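Local coordinates for fructuronate-tagaturonate epimerase UxaE from Cohnella laeviribosi in complex with 1 glycerol (Cohnella laeviribosi, PDB 6IL9), which catalyses the interconversion of D-fructuronate and D-tagaturonate on a TIM-barrel scaffold, probably with the help of its bound zinc ion, at residues A[248-251]-A[252-255]; A[254-257]-A[258-262]; A[375-378]-A[379-383]; A[420-423]-A[424-427]. One frame throughout, in Å; residues are numbered along the deposited sequence.

Contact 1: residues A[248-251]-A[252-255]; sequences IQFM and IYIY
The backbone N-H of Tyr255 reaches back to Met251 O, 2.9 Å from N to O and close to straight at 166°. Three more bonds of the same i to i+4 kind precede it, running from Ile252, Tyr253 and Ile254 to the carbonyls of Ile248, Gln249 and Phe250. On this frame Phe250 and Ile254, one turn apart, run alongside each other off the same flank of the helix. Ile254 CG1 stands over one face of the Phe250 ring, 4.0 Å from the centroid and displaced toward the rim, in a CH-pi contact whose nearest ring atom is CE1, 3.7 Å from CG1. Phe250 can offer that face because its CG is set opposite the backbone N (chi1 180°), which brings the ring back toward the following turn. Both residues pack on Leu181 of strand 178-182, so this apolar flank joins helix 234-259, an outer helix of the TIM barrel, to the strand that precedes it in the barrel. With an alanine here instead of Phe250, Ile254 CG1 would probably lose the surface it rests on and a gap would open beside Leu181. A second flank is built from branched aliphatics: Ile248 CG2 meets Ile252 CD1 at 3.7 Å, and Leu286 and Leu291 of helix 281-293 cover the pair. Tyr253 suits the more exposed side, where its hydroxyl is hydrogen-bonded to Glu165 and Lys257 while its CB lies 3.4 Å from Gln249 O.

Contact 2: residues A[254-257]-A[258-262]; sequences IYEK and YIQTA
The ring of Tyr258 has the aliphatic stem of Lys257 across one face: Lys257 CG stands almost over the middle, 3.9 Å from the centroid and 13° off the ring normal, in a CH-pi contact. The fully extended lysine then runs alongside the ring, with Lys257 CD 3.7 Å from Tyr258 CE2. Its CE comes to 3.5 Å from Tyr258 OH. Ile254 CD1 adds a looser apolar touch at CD2. The Tyr255 ring is met differently, by the backbone N of Gln260 above one face toward the rim, and obliquely by Ile259 CB, 3.5 Å from Tyr255 CD1. The polar ends of Lys257 and Tyr258 meet at Glu165, which forms a salt bridge with Lys257 NZ and a hydrogen bond with Tyr258 OH; Arg169 also bonds that hydroxyl. A phenylalanine in place of Tyr258 would probably leave Glu165 and Arg169 without this hydroxyl partner. Here helix 234-259 widens into a pi-type turn as it runs out. Tyr255 O takes a nearly straight bond from Gln260 N, 2.9 Å away at 170°, and only a weak one from Ile259 N. A type I turn spans Ile259 to Ala262, on the way to barrel strand 267-271. Thr261 suits this run-out, since its short side chain folds back on the backbone: OG1, placed between its own N and carbonyl carbon (chi1 57°), donates to Lys257 O at 2.7 Å from above the carbonyl plane. A water donates to Glu256 O; its short approach to Gln260 NE2 is doubtful.

Contact 3: residues A[375-378]-A[379-383]; sequences AVRI and VAKTN
Lys381 folds back along Arg377, atom by atom. Its CB lies 3.6 Å from Arg377 O and nearly as close to Ile378 O, and Lys381 CG settles 3.4 Å from Arg377 O. CD passes the same carbonyl at longer range, and Lys381 CE lies alongside the arginine stem, 3.8 Å from Arg377 CD. A bend at the last torsion (chi4 -77°) then turns NZ aside, and it ends 6.0 Å from Arg377 NH1. The two apolar stems thus pack alongside each other while the like charges stay apart; the guanidinium has partners of its own, a salt bridge from NE to Glu374 and a hydrogen bond from NH1 to Asn430. The next carbonyl after that of Arg377, Ile378 O, takes two bonds from Thr382. Thr382 N donates to Ile378 O at 2.9 Å, and Thr382 OG1 to the same oxygen at 2.8 Å from above the carbonyl plane. Threonine suits this last helical turn because OG1, held between its own N and carbonyl carbon (chi1 67°), faces back down the helix and gives a carbonyl near the end a second donor. Lys381 N adds a weak bond to the same oxygen. Asn383 then leaves helical geometry, its N bonded to Val379 O, and stands at the N-cap position of helix 384-402. Small and beta-branched residues line the inner sides of helix 369-382, which follows strand 363-367: Val376, Val379 and Ala380 pack on Tyr387 of helix 384-402, and Ala375 on Phe461 of helix 458-467 and Tyr472 of helix 469-487.

Contact 4: residues A[420-423]-A[424-427]; sequences VSDE and ELPS
Glu424 lays its side chain over Ser421, with Glu424 CG 3.4 Å from Ser421 OG. From there the extended chain carries OE1 back to Ser421 N, which donates to it across 2.9 Å in a nearly straight bond of 169°, meeting the carboxylate on its anti side and somewhat out of its plane. In return Glu424 N donates to Ser421 O at 3.0 Å. A weak bond from the same N-H to the serine hydroxyl accompanies it. This reciprocal pairing of serine and glutamate resembles a capping box, here opening a short run with helical backbone angles but without a regular helix's bonds. A serine fits because its short hydroxyl stays close to the backbone, and a glutamate three residues later is long enough to span the turn. Leu425 N bonds to Asp422 O at 3.2 Å, well above the carbonyl plane, and more weakly to Ser421 O. Pro426, which has no N-H to donate, sets CD 3.5 Å from Glu423 O. The apolar side of the turn is made by Val420 and Leu425, which cross at about a right angle with Val420 CG2 3.6 Å from Leu425 CD2. Arg388 NH2 of helix 384-402 forms a salt bridge with Asp422 OD1 and donates a hydrogen bond to Val420 O, Leu425 packs on Pro384 and Tyr387 of that helix, and Pro426 rests against Ala380 and Lys381 of helix 369-382.

Following the chain from its N terminus, contact 1 comes first, within helix 234-259, and contact 2 continues the same helix to its end; the two overlap at Ile254 and Tyr255. Each joins residues a few places apart, so they close single turns and no long loop. Helix 234-259 packs against strand 178-182 and touches helices 165-173 and 281-293. Contacts 3 and 4 lie on the opposite side of the chain's centre, about 44 to 51 Å from the first two, centre to centre. Contact 3 ends helix 369-382; after helix 384-402 the chain returns in contact 4, which touches contact 3, their centres about 10 Å apart.

Contact 1: residues A[248-251]-A[252-255]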
loop_
_atom_site.group_PDB
_atom_site.type_symbol
_atom_site.label_atom_id
_atom_site.label_comp_id
_atom_site.label_asym_id
_atom_site.label_seq_id
_atom_site.Cartn_x
_atom_site.Cartn_y
_atom_site.Cartn_z
ATOM N N ILE A 248 11.850 11.147 16.597
ATOM C CA ILE A 248 11.149 12.429 16.500
ATOM C C ILE A 248 12.008 13.442 15.760
ATOM O O ILE A 248 11.530 14.167 14.879
ATOM C CB ILE A 248 10.779 12.933 17.904
ATOM C CG1 ILE A 248 9.733 12.013 18.538
ATOM C CG2 ILE A 248 10.284 14.399 17.858
ATOM C CD1 ILE A 248 9.564 12.251 20.035
ATOM N N GLN A 249 13.292 13.515 16.117
ATOM C CA GLN A 249 14.188 14.446 15.440
ATOM C C GLN A 249 14.258 14.147 13.954
ATOM O O GLN A 249 14.331 15.066 13.129
ATOM C CB GLN A 249 15.578 14.380 16.067
ATOM C CG GLN A 249 15.615 14.870 17.481
ATOM C CD GLN A 249 15.194 16.313 17.588
ATOM O OE1 GLN A 249 14.263 16.652 18.327
ATOM N NE2 GLN A 249 15.873 17.181 16.842
ATOM N N PHE A 250 14.224 12.862 13.601
ATOM C CA PHE A 250 14.280 12.445 12.206
ATOM C C PHE A 250 13.003 12.833 11.471
ATOM O O PHE A 250 13.058 13.287 10.324
ATOM C CB PHE A 250 14.523 10.932 12.140
ATOM C CG PHE A 250 14.596 10.375 10.740
ATOM C CD1 PHE A 250 15.569 10.809 9.848
ATOM C CD2 PHE A 250 13.704 9.394 10.331
ATOM C CE1 PHE A 250 15.641 10.288 8.564
ATOM C CE2 PHE A 250 13.764 8.868 9.046
ATOM C CZ PHE A 250 14.730 9.321 8.159
ATOM N N MET A 251 11.848 12.661 12.123
ATOM C CA MET A 251 10.583 13.116 11.553
ATOM C C MET A 251 10.633 14.605 11.227
ATOM O O MET A 251 10.269 15.031 10.123
ATOM C CB MET A 251 9.433 12.827 12.532
ATOM C CG MET A 251 9.154 11.355 12.840
ATOM S SD MET A 251 8.152 11.087 14.355
ATOM C CE MET A 251 8.575 9.376 14.671
ATOM N N ILE A 252 11.070 15.415 12.192
ATOM C CA ILE A 252 11.098 16.860 11.999
ATOM C C ILE A 252 12.053 17.226 10.869
ATOM O O ILE A 252 11.744 18.077 10.029
ATOM C CB ILE A 252 11.488 17.564 13.309
ATOM C CG1 ILE A 252 10.404 17.334 14.365
ATOM C CG2 ILE A 252 11.701 19.055 13.070
ATOM C CD1 ILE A 252 10.906 17.467 15.796
ATOM N N TYR A 253 13.228 16.594 10.845
ATOM C CA TYR A 253 14.245 16.898 9.840
ATOM C C TYR A 253 13.728 16.629 8.433
ATOM O O TYR A 253 13.901 17.449 7.521
ATOM C CB TYR A 253 15.494 16.066 10.133
ATOM C CG TYR A 253 16.490 15.940 8.997
ATOM C CD1 TYR A 253 17.364 16.981 8.692
ATOM C CD2 TYR A 253 16.582 14.761 8.257
ATOM C CE1 TYR A 253 18.297 16.855 7.666
ATOM C CE2 TYR A 253 17.506 14.629 7.224
ATOM C CZ TYR A 253 18.356 15.681 6.934
ATOM O OH TYR A 253 19.278 15.557 5.916
ATOM N N ILE A 254 13.079 15.482 8.242
ATOM C CA ILE A 254 12.524 15.142 6.932
ATOM C C ILE A 254 11.387 16.092 6.572
ATOM O O ILE A 254 11.291 16.575 5.434
ATOM C CB ILE A 254 12.062 13.672 6.919
ATOM C CG1 ILE A 254 13.260 12.714 7.042
ATOM C CG2 ILE A 254 11.239 13.380 5.678
ATOM C CD1 ILE A 254 14.319 12.877 5.952
ATOM N N TYR A 255 10.490 16.356 7.525
ATOM C CA TYR A 255 9.385 17.269 7.244
ATOM C C TYR A 255 9.903 18.624 6.766
ATOM O O TYR A 255 9.443 19.159 5.748
ATOM C CB TYR A 255 8.492 17.453 8.477
ATOM C CG TYR A 255 7.399 18.443 8.151
ATOM C CD1 TYR A 255 6.320 18.066 7.351
ATOM C CD2 TYR A 255 7.471 19.767 8.581
ATOM C CE1 TYR A 255 5.345 18.963 6.991
ATOM C CE2 TYR A 255 6.482 20.683 8.226
ATOM C CZ TYR A 255 5.422 20.268 7.438
ATOM O OH TYR A 255 4.444 21.166 7.072
#

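Contact 2: residues A[254-257]-A[258-262]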
loop_
_atom_site.group_PDB
_atom_site.type_symbol
_atom_site.label_atom_id
_atom_site.label_comp_id
_atom_site.label_asym_id
_atom_site.label_seq_id
_atom_site.Cartn_x
_atom_site.Cartn_y
_atom_site.Cartn_z
ATOM N N ILE A 254 13.079 15.482 8.242
ATOM C CA ILE A 254 12.524 15.142 6.932
ATOM C C ILE A 254 11.387 16.092 6.572
ATOM O O ILE A 254 11.291 16.575 5.434
ATOM C CB ILE A 254 12.062 13.672 6.919
ATOM C CG1 ILE A 254 13.260 12.714 7.042
ATOM C CG2 ILE A 254 11.239 13.380 5.678
ATOM C CD1 ILE A 254 14.319 12.877 5.952
ATOM N N TYR A 255 10.490 16.356 7.525
ATOM C CA TYR A 255 9.385 17.269 7.244
ATOM C C TYR A 255 9.903 18.624 6.766
ATOM O O TYR A 255 9.443 19.159 5.748
ATOM C CB TYR A 255 8.492 17.453 8.477
ATOM C CG TYR A 255 7.399 18.443 8.151
ATOM C CD1 TYR A 255 6.320 18.066 7.351
ATOM C CD2 TYR A 255 7.471 19.767 8.581
ATOM C CE1 TYR A 255 5.345 18.963 6.991
ATOM C CE2 TYR A 255 6.482 20.683 8.226
ATOM C CZ TYR A 255 5.422 20.268 7.438
ATOM O OH TYR A 255 4.444 21.166 7.072
ATOM N N GLU A 256 10.881 19.183 7.481
ATOM C CA GLU A 256 11.353 20.516 7.133
ATOM C C GLU A 256 12.184 20.506 5.855
ATOM O O GLU A 256 12.105 21.455 5.069
ATOM C CB GLU A 256 12.149 21.108 8.299
ATOM C CG GLU A 256 11.281 21.393 9.509
ATOM C CD GLU A 256 12.069 21.829 10.743
ATOM O OE1 GLU A 256 13.316 21.723 10.753
ATOM O OE2 GLU A 256 11.426 22.282 11.714
ATOM N N LYS A 257 12.954 19.444 5.617
ATOM C CA LYS A 257 13.831 19.415 4.446
ATOM C C LYS A 257 13.055 19.145 3.161
ATOM O O LYS A 257 13.359 19.742 2.118
ATOM C CB LYS A 257 14.932 18.366 4.632
ATOM C CG LYS A 257 16.075 18.475 3.607
ATOM C CD LYS A 257 17.269 17.588 3.956
ATOM C CE LYS A 257 18.360 17.670 2.877
ATOM N NZ LYS A 257 19.542 16.811 3.215
ATOM N N TYR A 258 12.041 18.272 3.212
ATOM C CA TYR A 258 11.433 17.717 2.003
ATOM C C TYR A 258 9.930 17.936 1.872
ATOM O O TYR A 258 9.445 18.093 0.749
ATOM C CB TYR A 258 11.701 16.207 1.929
ATOM C CG TYR A 258 13.156 15.874 1.704
ATOM C CD1 TYR A 258 13.795 16.248 0.529
ATOM C CD2 TYR A 258 13.888 15.195 2.666
ATOM C CE1 TYR A 258 15.121 15.956 0.318
ATOM C CE2 TYR A 258 15.217 14.887 2.464
ATOM C CZ TYR A 258 15.829 15.274 1.286
ATOM O OH TYR A 258 17.154 14.965 1.089
ATOM N N ILE A 259 9.176 17.923 2.963
ATOM C CA ILE A 259 7.716 18.013 2.854
ATOM C C ILE A 259 7.254 19.460 2.780
ATOM O O ILE A 259 6.527 19.843 1.861
ATOM C CB ILE A 259 7.053 17.274 4.036
ATOM C CG1 ILE A 259 7.663 15.877 4.210
ATOM C CG2 ILE A 259 5.528 17.215 3.864
ATOM C CD1 ILE A 259 7.427 14.945 3.028
ATOM N N GLN A 260 7.660 20.262 3.769
ATOM C CA GLN A 260 7.366 21.688 3.790
ATOM C C GLN A 260 7.771 22.357 2.483
ATOM O O GLN A 260 7.089 23.271 2.003
ATOM C CB GLN A 260 8.114 22.313 4.967
ATOM C CG GLN A 260 7.729 23.710 5.387
ATOM C CD GLN A 260 8.166 23.980 6.821
ATOM O OE1 GLN A 260 7.397 24.482 7.637
ATOM N NE2 GLN A 260 9.407 23.620 7.136
ATOM N N THR A 261 8.872 21.901 1.890
ATOM C CA THR A 261 9.466 22.508 0.706
ATOM C C THR A 261 8.940 21.939 -0.610
ATOM O O THR A 261 9.448 22.316 -1.671
ATOM C CB THR A 261 10.985 22.325 0.746
ATOM O OG1 THR A 261 11.290 20.921 0.837
ATOM C CG2 THR A 261 11.574 23.042 1.952
ATOM N N ALA A 262 7.942 21.050 -0.578
ATOM C CA ALA A 262 7.597 20.315 -1.795
ATOM C C ALA A 262 6.943 21.187 -2.862
ATOM O O ALA A 262 6.925 20.789 -4.034
ATOM C CB ALA A 262 6.675 19.136 -1.469
HETATM O O HOH W 1 11.465 24.048 5.765
#

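Contact 3: residues A[375-378]-A[379-383]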
loop_
_atom_site.group_PDB
_atom_site.type_symbol
_atom_site.label_atom_id
_atom_site.label_comp_id
_atom_site.label_asym_id
_atom_site.label_seq_id
_atom_site.Cartn_x
_atom_site.Cartn_y
_atom_site.Cartn_z
ATOM N N ALA A 375 -4.576 -13.085 -6.974
ATOM C CA ALA A 375 -4.101 -13.547 -8.278
ATOM C C ALA A 375 -3.638 -14.997 -8.198
ATOM O O ALA A 375 -3.934 -15.808 -9.091
ATOM C CB ALA A 375 -2.974 -12.637 -8.777
ATOM N N VAL A 376 -2.928 -15.344 -7.122
ATOM C CA VAL A 376 -2.525 -16.732 -6.908
ATOM C C VAL A 376 -3.749 -17.634 -6.818
ATOM O O VAL A 376 -3.766 -18.741 -7.374
ATOM C CB VAL A 376 -1.645 -16.846 -5.648
ATOM C CG1 VAL A 376 -1.405 -18.328 -5.303
ATOM C CG2 VAL A 376 -0.315 -16.135 -5.852
ATOM N N ARG A 377 -4.797 -17.171 -6.129
ATOM C CA ARG A 377 -6.025 -17.953 -6.035
ATOM C C ARG A 377 -6.620 -18.219 -7.417
ATOM O O ARG A 377 -7.108 -19.322 -7.687
ATOM C CB ARG A 377 -7.033 -17.232 -5.144
ATOM C CG ARG A 377 -8.198 -18.097 -4.726
ATOM C CD ARG A 377 -9.388 -17.240 -4.317
ATOM N NE ARG A 377 -9.135 -16.332 -3.193
ATOM C CZ ARG A 377 -9.149 -16.692 -1.910
ATOM N NH1 ARG A 377 -9.359 -17.956 -1.569
ATOM N NH2 ARG A 377 -8.938 -15.787 -0.964
ATOM N N ILE A 378 -6.580 -17.228 -8.312
ATOM C CA ILE A 378 -7.056 -17.465 -9.675
ATOM C C ILE A 378 -6.229 -18.557 -10.348
ATOM O O ILE A 378 -6.767 -19.399 -11.081
ATOM C CB ILE A 378 -7.023 -16.160 -10.491
ATOM C CG1 ILE A 378 -8.059 -15.169 -9.963
ATOM C CG2 ILE A 378 -7.240 -16.460 -11.994
ATOM C CD1 ILE A 378 -9.475 -15.644 -10.028
ATOM N N VAL A 379 -4.910 -18.546 -10.136
ATOM C CA VAL A 379 -4.056 -19.579 -10.723
ATOM C C VAL A 379 -4.416 -20.947 -10.154
ATOM O O VAL A 379 -4.528 -21.938 -10.890
ATOM C CB VAL A 379 -2.566 -19.246 -10.504
ATOM C CG1 VAL A 379 -1.677 -20.403 -10.973
ATOM C CG2 VAL A 379 -2.191 -17.969 -11.236
ATOM N N ALA A 380 -4.615 -21.029 -8.835
ATOM C CA ALA A 380 -5.029 -22.302 -8.251
ATOM C C ALA A 380 -6.328 -22.810 -8.878
ATOM O O ALA A 380 -6.491 -24.019 -9.089
ATOM C CB ALA A 380 -5.189 -22.172 -6.737
ATOM N N LYS A 381 -7.255 -21.900 -9.199
ATOM C CA LYS A 381 -8.558 -22.294 -9.734
ATOM C C LYS A 381 -8.514 -22.648 -11.215
ATOM O O LYS A 381 -9.275 -23.513 -11.661
ATOM C CB LYS A 381 -9.578 -21.169 -9.535
ATOM C CG LYS A 381 -10.020 -20.973 -8.095
ATOM C CD LYS A 381 -10.970 -19.797 -7.961
ATOM C CE LYS A 381 -11.362 -19.569 -6.507
ATOM N NZ LYS A 381 -12.376 -20.549 -6.052
ATOM N N THR A 382 -7.663 -21.983 -11.996
ATOM C CA THR A 382 -7.731 -22.075 -13.450
ATOM C C THR A 382 -6.486 -22.655 -14.099
ATOM O O THR A 382 -6.544 -23.038 -15.276
ATOM C CB THR A 382 -7.988 -20.689 -14.062
ATOM O OG1 THR A 382 -6.847 -19.857 -13.826
ATOM C CG2 THR A 382 -9.213 -20.051 -13.441
ATOM N N ASN A 383 -5.375 -22.746 -13.378
ATOM C CA ASN A 383 -4.122 -23.273 -13.920
ATOM C C ASN A 383 -3.447 -24.100 -12.836
ATOM O O ASN A 383 -2.350 -23.772 -12.373
ATOM C CB ASN A 383 -3.220 -22.137 -14.410
ATOM C CG ASN A 383 -2.077 -22.628 -15.292
ATOM O OD1 ASN A 383 -1.453 -21.850 -16.006
ATOM N ND2 ASN A 383 -1.788 -23.913 -15.233
#

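Contact 4: residues A[420-423]-A[424-427]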
loop_
_atom_site.group_PDB
_atom_site.type_symbol
_atom_site.label_atom_id
_atom_site.label_comp_id
_atom_site.label_asym_id
_atom_site.label_seq_id
_atom_site.Cartn_x
_atom_site.Cartn_y
_atom_site.Cartn_z
ATOM N N VAL A 420 -3.535 -33.358 -2.204
ATOM C CA VAL A 420 -4.649 -32.478 -2.527
ATOM C C VAL A 420 -4.912 -32.561 -4.025
ATOM O O VAL A 420 -3.974 -32.603 -4.825
ATOM C CB VAL A 420 -4.374 -31.024 -2.081
ATOM C CG1 VAL A 420 -4.076 -30.991 -0.595
ATOM C CG2 VAL A 420 -3.203 -30.456 -2.822
ATOM N N SER A 421 -6.188 -32.614 -4.394
ATOM C CA SER A 421 -6.564 -32.699 -5.797
ATOM C C SER A 421 -6.536 -31.316 -6.432
ATOM O O SER A 421 -6.491 -30.294 -5.748
ATOM C CB SER A 421 -7.953 -33.307 -5.953
ATOM O OG SER A 421 -8.947 -32.415 -5.477
ATOM N N ASP A 422 -6.573 -31.288 -7.766
ATOM C CA ASP A 422 -6.628 -30.003 -8.456
ATOM C C ASP A 422 -7.817 -29.178 -7.983
ATOM O O ASP A 422 -7.699 -27.963 -7.768
ATOM C CB ASP A 422 -6.697 -30.220 -9.968
ATOM C CG ASP A 422 -5.355 -30.595 -10.572
ATOM O OD1 ASP A 422 -4.355 -30.682 -9.829
ATOM O OD2 ASP A 422 -5.297 -30.795 -11.813
ATOM N N GLU A 423 -8.970 -29.825 -7.801
ATOM C CA GLU A 423 -10.167 -29.107 -7.381
ATOM C C GLU A 423 -9.998 -28.497 -5.998
ATOM O O GLU A 423 -10.669 -27.513 -5.672
ATOM C CB GLU A 423 -11.375 -30.042 -7.397
ATOM C CG GLU A 423 -11.498 -30.878 -8.662
ATOM C CD GLU A 423 -10.856 -32.251 -8.524
ATOM O OE1 GLU A 423 -11.495 -33.152 -7.928
ATOM O OE2 GLU A 423 -9.716 -32.427 -9.013
ATOM N N GLU A 424 -9.119 -29.067 -5.178
ATOM C CA GLU A 424 -8.903 -28.609 -3.812
ATOM C C GLU A 424 -7.792 -27.574 -3.682
ATOM O O GLU A 424 -7.677 -26.952 -2.620
ATOM C CB GLU A 424 -8.549 -29.783 -2.896
ATOM C CG GLU A 424 -9.656 -30.777 -2.642
ATOM C CD GLU A 424 -9.140 -32.014 -1.913
ATOM O OE1 GLU A 424 -7.992 -32.425 -2.184
ATOM O OE2 GLU A 424 -9.871 -32.574 -1.068
ATOM N N LEU A 425 -6.951 -27.403 -4.699
ATOM C CA LEU A 425 -5.854 -26.442 -4.595
ATOM C C LEU A 425 -6.294 -25.051 -4.153
ATOM O O LEU A 425 -5.565 -24.436 -3.354
ATOM C CB LEU A 425 -5.098 -26.370 -5.929
ATOM C CG LEU A 425 -4.282 -27.618 -6.297
ATOM C CD1 LEU A 425 -3.689 -27.430 -7.667
ATOM C CD2 LEU A 425 -3.160 -27.906 -5.294
ATOM N N PRO A 426 -7.436 -24.505 -4.592
ATOM C CA PRO A 426 -7.817 -23.159 -4.133
ATOM C C PRO A 426 -8.030 -23.055 -2.633
ATOM O O PRO A 426 -7.922 -21.947 -2.089
ATOM C CB PRO A 426 -9.119 -22.883 -4.898
ATOM C CG PRO A 426 -8.981 -23.686 -6.154
ATOM C CD PRO A 426 -8.299 -24.953 -5.708
ATOM N N SER A 427 -8.315 -24.171 -1.953
ATOM C CA SER A 427 -8.529 -24.136 -0.509
ATOM C C SER A 427 -7.283 -23.679 0.241
ATOM O O SER A 427 -7.395 -23.148 1.354
ATOM C CB SER A 427 -8.991 -25.510 -0.011
ATOM O OG SER A 427 -8.007 -26.514 -0.216
#